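Local structure of cellulose binding protein (Clavibacter michiganensis, 4JJO) at residues 20-29 against 63-71; 102-113 against 125-133. The protein binds cellulose as the expansin part of CelA, a probable endo-1,4-beta-glucanase, and is associated with loosening of the plant cell wall. One frame throughout, in Å; residues are numbered along the deposited sequence. Where two conformers were deposited one is given.

Interaction 1: residues 20-29 against 63-71; sequences NGNCSMPAVP and VQVADQCHG
The backbone N of Asn-22 donates to Asp-67 OD1 over 2.9 Å from above the carboxylate plane, 62° out of it. Gln-68 N reaches Asp-67 OD1 (2.8 Å) from the opposite face, so one oxygen takes a bond from the loop on one face and from its own strand on the other. Although CB of Asp-67 points away from the loop, CG lies anti to the backbone N (chi1 -151°), which brings the carboxylate nearer. Beside it the backbones pack tightly. Gly-21 sets its CA 3.4 Å from Ala-66 O in a CA-H...O contact, which its lack of a side chain permits, and Cys-23 N adds a weak hydrogen bond of 3.3 Å to that Ala-66 O. The Cys-23 sulfur lies over the same peptide, in a disulfide to Cys-48.

Toward Pro-29 the packing is looser. The extended Gln-64 carries its NE2 to 3.9 Å from Pro-29 CB, and water 1 bridges this NE2 (3.0 Å) to Ala-27 O (2.9 Å). Between the two regions the bent Met-25, in the conformer given, brings CE near Gln-64 OE1 (3.2 Å) and Val-65 O, with CG loosely on Ala-66 CB. On strand 59-69 of the double-psi beta-barrel domain, the loop's direct polar hold is one good and one weak backbone bond from turn Gly-21 to Ser-24, so it probably depends on the turn's path and the Asp-67 carboxylate.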
loop_
_atom_site.group_PDB
_atom_site.type_symbol
_atom_site.label_atom_id
_atom_site.label_comp_id
_atom_site.label_asym_id
_atom_site.label_seq_id
_atom_site.Cartn_x
_atom_site.Cartn_y
_atom_site.Cartn_z
ATOM N N ASN A 20 9.233 4.618 -2.419
ATOM C CA ASN A 20 8.778 4.944 -3.766
ATOM C C ASN A 20 7.301 5.309 -3.787
ATOM O O ASN A 20 6.451 4.549 -3.315
ATOM C CB ASN A 20 9.044 3.774 -4.707
ATOM C CG ASN A 20 10.514 3.421 -4.790
ATOM O OD1 ASN A 20 11.243 3.945 -5.632
ATOM N ND2 ASN A 20 10.960 2.534 -3.905
ATOM N N GLY A 21 7.001 6.480 -4.338
ATOM C CA GLY A 21 5.650 7.006 -4.331
ATOM C C GLY A 21 5.321 7.568 -2.963
ATOM O O GLY A 21 6.087 7.384 -2.016
ATOM N N ASN A 22 4.192 8.259 -2.854
ATOM C CA ASN A 22 3.772 8.807 -1.573
ATOM C C ASN A 22 3.541 7.690 -0.559
ATOM O O ASN A 22 3.641 7.906 0.648
ATOM C CB ASN A 22 2.511 9.653 -1.738
ATOM C CG ASN A 22 2.388 10.726 -0.671
ATOM O OD1 ASN A 22 2.867 10.568 0.452
ATOM N ND2 ASN A 22 1.753 11.832 -1.026
ATOM N N CYS A 23 3.248 6.492 -1.058
ATOM C CA CYS A 23 3.032 5.328 -0.200
ATOM C C CYS A 23 4.338 4.751 0.357
ATOM O O CYS A 23 4.314 3.833 1.178
ATOM C CB CYS A 23 2.280 4.240 -0.968
ATOM S SG CYS A 23 0.567 4.649 -1.365
ATOM N N SER A 24 5.469 5.284 -0.096
ATOM C CA SER A 24 6.781 4.847 0.378
ATOM C C SER A 24 7.000 3.339 0.242
ATOM O O SER A 24 7.463 2.682 1.175
ATOM C CB SER A 24 6.984 5.261 1.836
ATOM O OG SER A 24 6.739 6.646 2.004
ATOM N N MET A 25 6.673 2.796 -0.924
ATOM C CA MET A 25 6.883 1.381 -1.184
ATOM C C MET A 25 8.377 1.066 -1.200
ATOM O O MET A 25 9.181 1.872 -1.671
ATOM C CB MET A 25 6.253 0.989 -2.521
ATOM C CG MET A 25 4.740 1.152 -2.573
ATOM S SD MET A 25 3.890 0.287 -1.238
ATOM C CE MET A 25 2.186 0.425 -1.781
ATOM N N PRO A 26 8.754 -0.116 -0.684
ATOM C CA PRO A 26 10.171 -0.504 -0.693
ATOM C C PRO A 26 10.746 -0.519 -2.109
ATOM O O PRO A 26 11.932 -0.255 -2.302
ATOM C CB PRO A 26 10.155 -1.924 -0.116
ATOM C CG PRO A 26 8.896 -2.023 0.651
ATOM C CD PRO A 26 7.907 -1.133 -0.035
ATOM N N ALA A 27 9.902 -0.829 -3.085
ATOM C CA ALA A 27 10.335 -0.915 -4.471
ATOM C C ALA A 27 9.191 -0.599 -5.421
ATOM O O ALA A 27 8.028 -0.847 -5.115
ATOM C CB ALA A 27 10.867 -2.303 -4.761
ATOM N N VAL A 28 9.532 -0.043 -6.578
ATOM C CA VAL A 28 8.589 0.028 -7.680
ATOM C C VAL A 28 8.269 -1.413 -8.050
ATOM O O VAL A 28 9.180 -2.228 -8.176
ATOM C CB VAL A 28 9.197 0.747 -8.896
ATOM C CG1 VAL A 28 8.290 0.610 -10.104
ATOM C CG2 VAL A 28 9.452 2.214 -8.583
ATOM N N PRO A 29 6.978 -1.745 -8.210
ATOM C CA PRO A 29 6.669 -3.149 -8.509
ATOM C C PRO A 29 7.396 -3.644 -9.753
ATOM O O PRO A 29 7.596 -2.878 -10.695
ATOM C CB PRO A 29 5.150 -3.149 -8.725
ATOM C CG PRO A 29 4.758 -1.720 -8.891
ATOM C CD PRO A 29 5.770 -0.909 -8.147
ATOM N N VAL A 63 -3.401 -2.806 -11.214
ATOM C CA VAL A 63 -2.338 -1.914 -10.767
ATOM C C VAL A 63 -2.341 -1.745 -9.250
ATOM O O VAL A 63 -3.396 -1.740 -8.613
ATOM C CB VAL A 63 -2.452 -0.520 -11.429
ATOM C CG1 VAL A 63 -2.153 -0.608 -12.916
ATOM C CG2 VAL A 63 -3.828 0.084 -11.186
ATOM N N GLN A 64 -1.148 -1.615 -8.679
ATOM C CA GLN A 64 -0.998 -1.364 -7.254
ATOM C C GLN A 64 -1.061 0.135 -6.986
ATOM O O GLN A 64 -0.373 0.920 -7.639
ATOM C CB GLN A 64 0.337 -1.920 -6.749
ATOM C CG GLN A 64 0.618 -1.616 -5.282
ATOM C CD GLN A 64 1.925 -2.215 -4.769
ATOM O OE1 GLN A 64 2.186 -2.205 -3.566
ATOM N NE2 GLN A 64 2.750 -2.732 -5.673
ATOM N N VAL A 65 -1.895 0.534 -6.033
ATOM C CA VAL A 65 -1.953 1.932 -5.631
ATOM C C VAL A 65 -0.676 2.259 -4.869
ATOM O O VAL A 65 -0.410 1.690 -3.812
ATOM C CB VAL A 65 -3.178 2.228 -4.753
ATOM C CG1 VAL A 65 -3.084 3.632 -4.179
ATOM C CG2 VAL A 65 -4.462 2.063 -5.552
ATOM N N ALA A 66 0.112 3.179 -5.414
ATOM C CA ALA A 66 1.457 3.419 -4.913
ATOM C C ALA A 66 1.746 4.888 -4.643
ATOM O O ALA A 66 2.792 5.219 -4.088
ATOM C CB ALA A 66 2.463 2.891 -5.912
ATOM N N ASP A 67 0.832 5.771 -5.030
ATOM C CA ASP A 67 1.152 7.193 -5.072
ATOM C C ASP A 67 -0.099 8.063 -5.007
ATOM O O ASP A 67 -1.217 7.574 -5.174
ATOM C CB ASP A 67 1.909 7.493 -6.369
ATOM C CG ASP A 67 2.874 8.659 -6.236
ATOM O OD1 ASP A 67 2.841 9.362 -5.205
ATOM O OD2 ASP A 67 3.675 8.866 -7.174
ATOM N N GLN A 68 0.104 9.356 -4.772
ATOM C CA GLN A 68 -0.984 10.325 -4.773
ATOM C C GLN A 68 -0.846 11.299 -5.938
ATOM O O GLN A 68 0.215 11.887 -6.149
ATOM C CB GLN A 68 -1.008 11.108 -3.457
ATOM C CG GLN A 68 -1.979 12.287 -3.455
ATOM C CD GLN A 68 -2.195 12.898 -2.077
ATOM O OE1 GLN A 68 -3.140 13.658 -1.874
ATOM N NE2 GLN A 68 -1.320 12.576 -1.130
ATOM N N CYS A 69 -1.930 11.464 -6.689
ATOM C CA CYS A 69 -1.990 12.454 -7.758
ATOM C C CYS A 69 -2.763 13.667 -7.265
ATOM O O CYS A 69 -3.992 13.687 -7.312
ATOM C CB CYS A 69 -2.675 11.870 -8.993
ATOM S SG CYS A 69 -2.816 13.028 -10.384
ATOM N N HIS A 70 -2.037 14.676 -6.793
ATOM C CA HIS A 70 -2.658 15.847 -6.187
ATOM C C HIS A 70 -3.558 16.609 -7.158
ATOM O O HIS A 70 -4.557 17.198 -6.748
ATOM C CB HIS A 70 -1.586 16.790 -5.633
ATOM C CG HIS A 70 -0.789 16.206 -4.508
ATOM N ND1 HIS A 70 0.399 15.535 -4.704
ATOM C CD2 HIS A 70 -1.010 16.197 -3.172
ATOM C CE1 HIS A 70 0.875 15.135 -3.537
ATOM N NE2 HIS A 70 0.038 15.526 -2.591
ATOM N N GLY A 71 -3.207 16.594 -8.441
ATOM C CA GLY A 71 -3.936 17.363 -9.433
ATOM C C GLY A 71 -5.090 16.615 -10.067
ATOM O O GLY A 71 -5.833 17.190 -10.862
HETATM O O HOH W 1 5.628 -2.519 -4.959
#

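Interaction 2: residues 102-113 against 125-133; sequences VRDPAGPTVAIR and LQVLNAGNR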
loop_
_atom_site.group_PDB
_atom_site.type_symbol
_atom_site.label_atom_id
_atom_site.label_comp_id
_atom_site.label_asym_id
_atom_site.label_seq_id
_atom_site.Cartn_x
_atom_site.Cartn_y
_atom_site.Cartn_z
ATOM N N VAL A 102 -9.948 -3.947 -6.069
ATOM C CA VAL A 102 -9.981 -5.396 -5.970
ATOM C C VAL A 102 -10.134 -5.832 -4.522
ATOM O O VAL A 102 -9.407 -5.366 -3.644
ATOM C CB VAL A 102 -8.689 -6.022 -6.528
ATOM C CG1 VAL A 102 -8.721 -7.535 -6.372
ATOM C CG2 VAL A 102 -8.487 -5.631 -7.984
ATOM N N ARG A 103 -11.085 -6.725 -4.273
ATOM C CA ARG A 103 -11.232 -7.314 -2.948
ATOM C C ARG A 103 -10.379 -8.571 -2.847
ATOM O O ARG A 103 -10.395 -9.413 -3.747
ATOM C CB ARG A 103 -12.694 -7.651 -2.660
ATOM C CG ARG A 103 -12.954 -8.006 -1.205
ATOM C CD ARG A 103 -14.437 -8.089 -0.888
ATOM N NE ARG A 103 -14.662 -8.493 0.497
ATOM C CZ ARG A 103 -15.811 -8.349 1.149
ATOM N NH1 ARG A 103 -16.861 -7.797 0.555
ATOM N NH2 ARG A 103 -15.907 -8.753 2.407
ATOM N N ASP A 104 -9.638 -8.682 -1.748
ATOM C CA ASP A 104 -8.779 -9.834 -1.482
ATOM C C ASP A 104 -7.982 -10.265 -2.707
ATOM O O ASP A 104 -8.116 -11.400 -3.166
ATOM C CB ASP A 104 -9.606 -11.017 -0.968
ATOM C CG ASP A 104 -10.281 -10.719 0.348
ATOM O OD1 ASP A 104 -10.021 -9.633 0.906
ATOM O OD2 ASP A 104 -11.060 -11.567 0.832
ATOM N N PRO A 105 -7.150 -9.359 -3.241
ATOM C CA PRO A 105 -6.275 -9.669 -4.376
ATOM C C PRO A 105 -5.233 -10.723 -4.024
ATOM O O PRO A 105 -4.704 -10.717 -2.909
ATOM C CB PRO A 105 -5.579 -8.331 -4.653
ATOM C CG PRO A 105 -5.613 -7.618 -3.352
ATOM C CD PRO A 105 -6.937 -7.984 -2.755
ATOM N N ALA A 106 -4.945 -11.615 -4.963
ATOM C CA ALA A 106 -3.869 -12.575 -4.789
ATOM C C ALA A 106 -2.562 -11.824 -4.582
ATOM O O ALA A 106 -2.330 -10.777 -5.191
ATOM C CB ALA A 106 -3.764 -13.476 -6.001
ATOM N N GLY A 107 -1.714 -12.360 -3.714
ATOM C CA GLY A 107 -0.422 -11.762 -3.450
ATOM C C GLY A 107 0.341 -12.548 -2.404
ATOM O O GLY A 107 -0.120 -13.597 -1.949
ATOM N N PRO A 108 1.524 -12.047 -2.019
ATOM C CA PRO A 108 2.352 -12.726 -1.018
ATOM C C PRO A 108 1.799 -12.597 0.396
ATOM O O PRO A 108 0.777 -11.951 0.622
ATOM C CB PRO A 108 3.712 -12.022 -1.130
ATOM C CG PRO A 108 3.459 -10.750 -1.834
ATOM C CD PRO A 108 2.180 -10.861 -2.593
ATOM N N THR A 109 2.484 -13.228 1.339
ATOM C CA THR A 109 2.108 -13.157 2.743
ATOM C C THR A 109 2.400 -11.766 3.285
ATOM O O THR A 109 3.131 -10.988 2.672
ATOM C CB THR A 109 2.880 -14.184 3.581
ATOM O OG1 THR A 109 4.285 -13.909 3.501
ATOM C CG2 THR A 109 2.602 -15.598 3.082
ATOM N N VAL A 110 1.822 -11.463 4.440
ATOM C CA VAL A 110 2.024 -10.178 5.088
ATOM C C VAL A 110 3.485 -10.003 5.484
ATOM O O VAL A 110 4.140 -10.950 5.915
ATOM C CB VAL A 110 1.138 -10.057 6.343
ATOM C CG1 VAL A 110 1.482 -8.801 7.132
ATOM C CG2 VAL A 110 -0.331 -10.064 5.952
ATOM N N ALA A 111 3.995 -8.789 5.310
ATOM C CA ALA A 111 5.335 -8.451 5.770
ATOM C C ALA A 111 5.303 -7.124 6.508
ATOM O O ALA A 111 4.390 -6.321 6.323
ATOM C CB ALA A 111 6.307 -8.389 4.602
ATOM N N ILE A 112 6.306 -6.908 7.348
ATOM C CA ILE A 112 6.430 -5.669 8.100
ATOM C C ILE A 112 7.812 -5.087 7.868
ATOM O O ILE A 112 8.813 -5.797 7.988
ATOM C CB ILE A 112 6.262 -5.911 9.611
ATOM C CG1 ILE A 112 4.873 -6.471 9.924
ATOM C CG2 ILE A 112 6.514 -4.629 10.396
ATOM C CD1 ILE A 112 3.734 -5.603 9.464
ATOM N N ARG A 113 7.871 -3.804 7.527
ATOM C CA ARG A 113 9.146 -3.103 7.468
ATOM C C ARG A 113 9.179 -2.005 8.515
ATOM O O ARG A 113 8.364 -1.080 8.492
ATOM C CB ARG A 113 9.406 -2.507 6.082
ATOM C CG ARG A 113 10.702 -1.706 6.026
ATOM C CD ARG A 113 11.128 -1.343 4.613
ATOM N NE ARG A 113 10.166 -0.474 3.941
ATOM C CZ ARG A 113 10.473 0.380 2.970
ATOM N NH1 ARG A 113 11.724 0.499 2.544
ATOM N NH2 ARG A 113 9.524 1.127 2.422
ATOM N N LEU A 125 6.079 1.586 11.399
ATOM C CA LEU A 125 5.908 0.289 10.763
ATOM C C LEU A 125 5.130 0.440 9.470
ATOM O O LEU A 125 4.159 1.193 9.394
ATOM C CB LEU A 125 5.155 -0.683 11.672
ATOM C CG LEU A 125 5.761 -1.066 13.020
ATOM C CD1 LEU A 125 4.909 -2.152 13.646
ATOM C CD2 LEU A 125 7.195 -1.532 12.870
ATOM N N GLN A 126 5.567 -0.287 8.452
ATOM C CA GLN A 126 4.841 -0.362 7.200
ATOM C C GLN A 126 4.344 -1.785 7.002
ATOM O O GLN A 126 5.112 -2.741 7.135
ATOM C CB GLN A 126 5.752 0.045 6.049
ATOM C CG GLN A 126 5.137 -0.140 4.678
ATOM C CD GLN A 126 6.036 0.371 3.582
ATOM O OE1 GLN A 126 7.187 -0.051 3.464
ATOM N NE2 GLN A 126 5.526 1.303 2.781
ATOM N N VAL A 127 3.059 -1.925 6.699
ATOM C CA VAL A 127 2.473 -3.236 6.475
ATOM C C VAL A 127 2.351 -3.496 4.984
ATOM O O VAL A 127 1.714 -2.733 4.255
ATOM C CB VAL A 127 1.088 -3.356 7.123
ATOM C CG1 VAL A 127 0.536 -4.758 6.921
ATOM C CG2 VAL A 127 1.167 -3.021 8.604
ATOM N N LEU A 128 2.966 -4.583 4.540
ATOM C CA LEU A 128 2.993 -4.930 3.131
ATOM C C LEU A 128 2.107 -6.138 2.859
ATOM O O LEU A 128 2.075 -7.085 3.645
ATOM C CB LEU A 128 4.431 -5.224 2.705
ATOM C CG LEU A 128 5.404 -4.071 2.968
ATOM C CD1 LEU A 128 6.840 -4.563 3.024
ATOM C CD2 LEU A 128 5.242 -3.000 1.905
ATOM N N ASN A 129 1.375 -6.084 1.752
ATOM C CA ASN A 129 0.630 -7.236 1.255
ATOM C C ASN A 129 -0.613 -7.605 2.069
ATOM O O ASN A 129 -1.047 -8.759 2.064
ATOM C CB ASN A 129 1.566 -8.439 1.152
ATOM C CG ASN A 129 2.837 -8.117 0.394
ATOM O OD1 ASN A 129 2.809 -7.435 -0.631
ATOM N ND2 ASN A 129 3.965 -8.592 0.902
ATOM N N ALA A 130 -1.188 -6.629 2.761
ATOM C CA ALA A 130 -2.479 -6.836 3.409
ATOM C C ALA A 130 -3.559 -7.063 2.350
ATOM O O ALA A 130 -4.548 -7.751 2.598
ATOM C CB ALA A 130 -2.835 -5.650 4.286
ATOM N N GLY A 131 -3.364 -6.471 1.175
ATOM C CA GLY A 131 -4.266 -6.660 0.052
ATOM C C GLY A 131 -5.405 -5.655 0.023
ATOM O O GLY A 131 -5.742 -5.115 -1.031
ATOM N N ASN A 132 -6.002 -5.407 1.184
ATOM C CA ASN A 132 -7.081 -4.437 1.305
ATOM C C ASN A 132 -6.641 -3.284 2.204
ATOM O O ASN A 132 -5.479 -3.218 2.611
ATOM C CB ASN A 132 -8.334 -5.104 1.876
ATOM C CG ASN A 132 -8.728 -6.357 1.117
ATOM O OD1 ASN A 132 -9.295 -6.288 0.028
ATOM N ND2 ASN A 132 -8.431 -7.514 1.698
ATOM N N ARG A 133 -7.560 -2.374 2.511
ATOM C CA ARG A 133 -7.248 -1.278 3.422
ATOM C C ARG A 133 -7.055 -1.804 4.838
ATOM O O ARG A 133 -7.738 -2.733 5.270
ATOM C CB ARG A 133 -8.343 -0.209 3.414
ATOM C CG ARG A 133 -8.495 0.526 2.094
ATOM C CD ARG A 133 -9.225 1.853 2.273
ATOM N NE ARG A 133 -9.327 2.592 1.019
ATOM C CZ ARG A 133 -9.692 3.867 0.921
ATOM N NH1 ARG A 133 -9.991 4.569 2.007
ATOM N NH2 ARG A 133 -9.755 4.447 -0.270
HETATM O O HOH W 2 -7.147 -4.172 -3.118
HETATM O O HOH W 3 -10.009 -4.092 -1.032
HETATM O O HOH W 4 -1.741 -9.985 -0.284
HETATM O O HOH W 5 -1.123 -11.301 2.644
#
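Strands 111-114 and 124-128 form an antiparallel beta hairpin in which Ala-111 faces Leu-128 and Arg-113 faces Gln-126 as hydrogen-bonded pairs, with Ile-112 and Val-127 as the non-hydrogen-bonded pair between them. Arg-113 and Gln-126 run side by side, and Gln-126 OE1 takes two bonds, from Arg-113 NE (3.0 Å) and from NH2 (2.8 Å). A bend in the arginine at chi3 (63°) turns its guanidinium edge to the oxygen, and the two planes are only 10° apart. The rotation of each group is fixed further by outside carbonyls: Ile-18 O receives Arg-113 NH1, and Ser-24 O probably receives Gln-126 NE2.

On the other face Ile-112 CD1 packs on Val-127 CG2 at 3.7 Å, joined by Val-110 and Leu-125. This apolar side faces Leu-181 and Val-137, as expected for the interior of the immunoglobulin-like beta sandwich that forms the C-terminal domain of expansins. Beyond the paired strands the contact continues between loops. Asn-129 ND2 donates to Thr-109 O (3.1 Å), while the Pro-108 and Asn-129 side chains cross at about a right angle, with Pro-108 CG 3.5 Å from Asn-129 CG. Asn-132 makes a two-bond clasp with Asp-104: OD1 accepts the backbone N of Asp-104 on a lone pair (3.0 Å), and ND2 donates to Asp-104 OD1 (2.8 Å), the amide and carboxylate planes being turned 63° apart. That carboxylate also forms a salt bridge with Arg-177. Waters 2 and 3 donate to Val-102 O, linking it to Gly-131 O and Asn-132 OD1 respectively.

Overall arrangement
From the N terminus the chain leaves strand 3-10, passes through loop 20-29 and returns against it with strand 59-69; interaction 1 closes this excursion within the double-psi barrel. After strand 95-101, the last of the barrel, the chain enters 102-113, the linker and first strand of the C-terminal domain, and interaction 2 closes a much shorter loop on 125-133. The two are in series, neither nested nor crossed, with centres about 14 Å apart. They nevertheless meet: loop 20-29 reaches the Arg-113/Gln-126 end of the hairpin, so a loop of the first domain touches the first hairpin of the second.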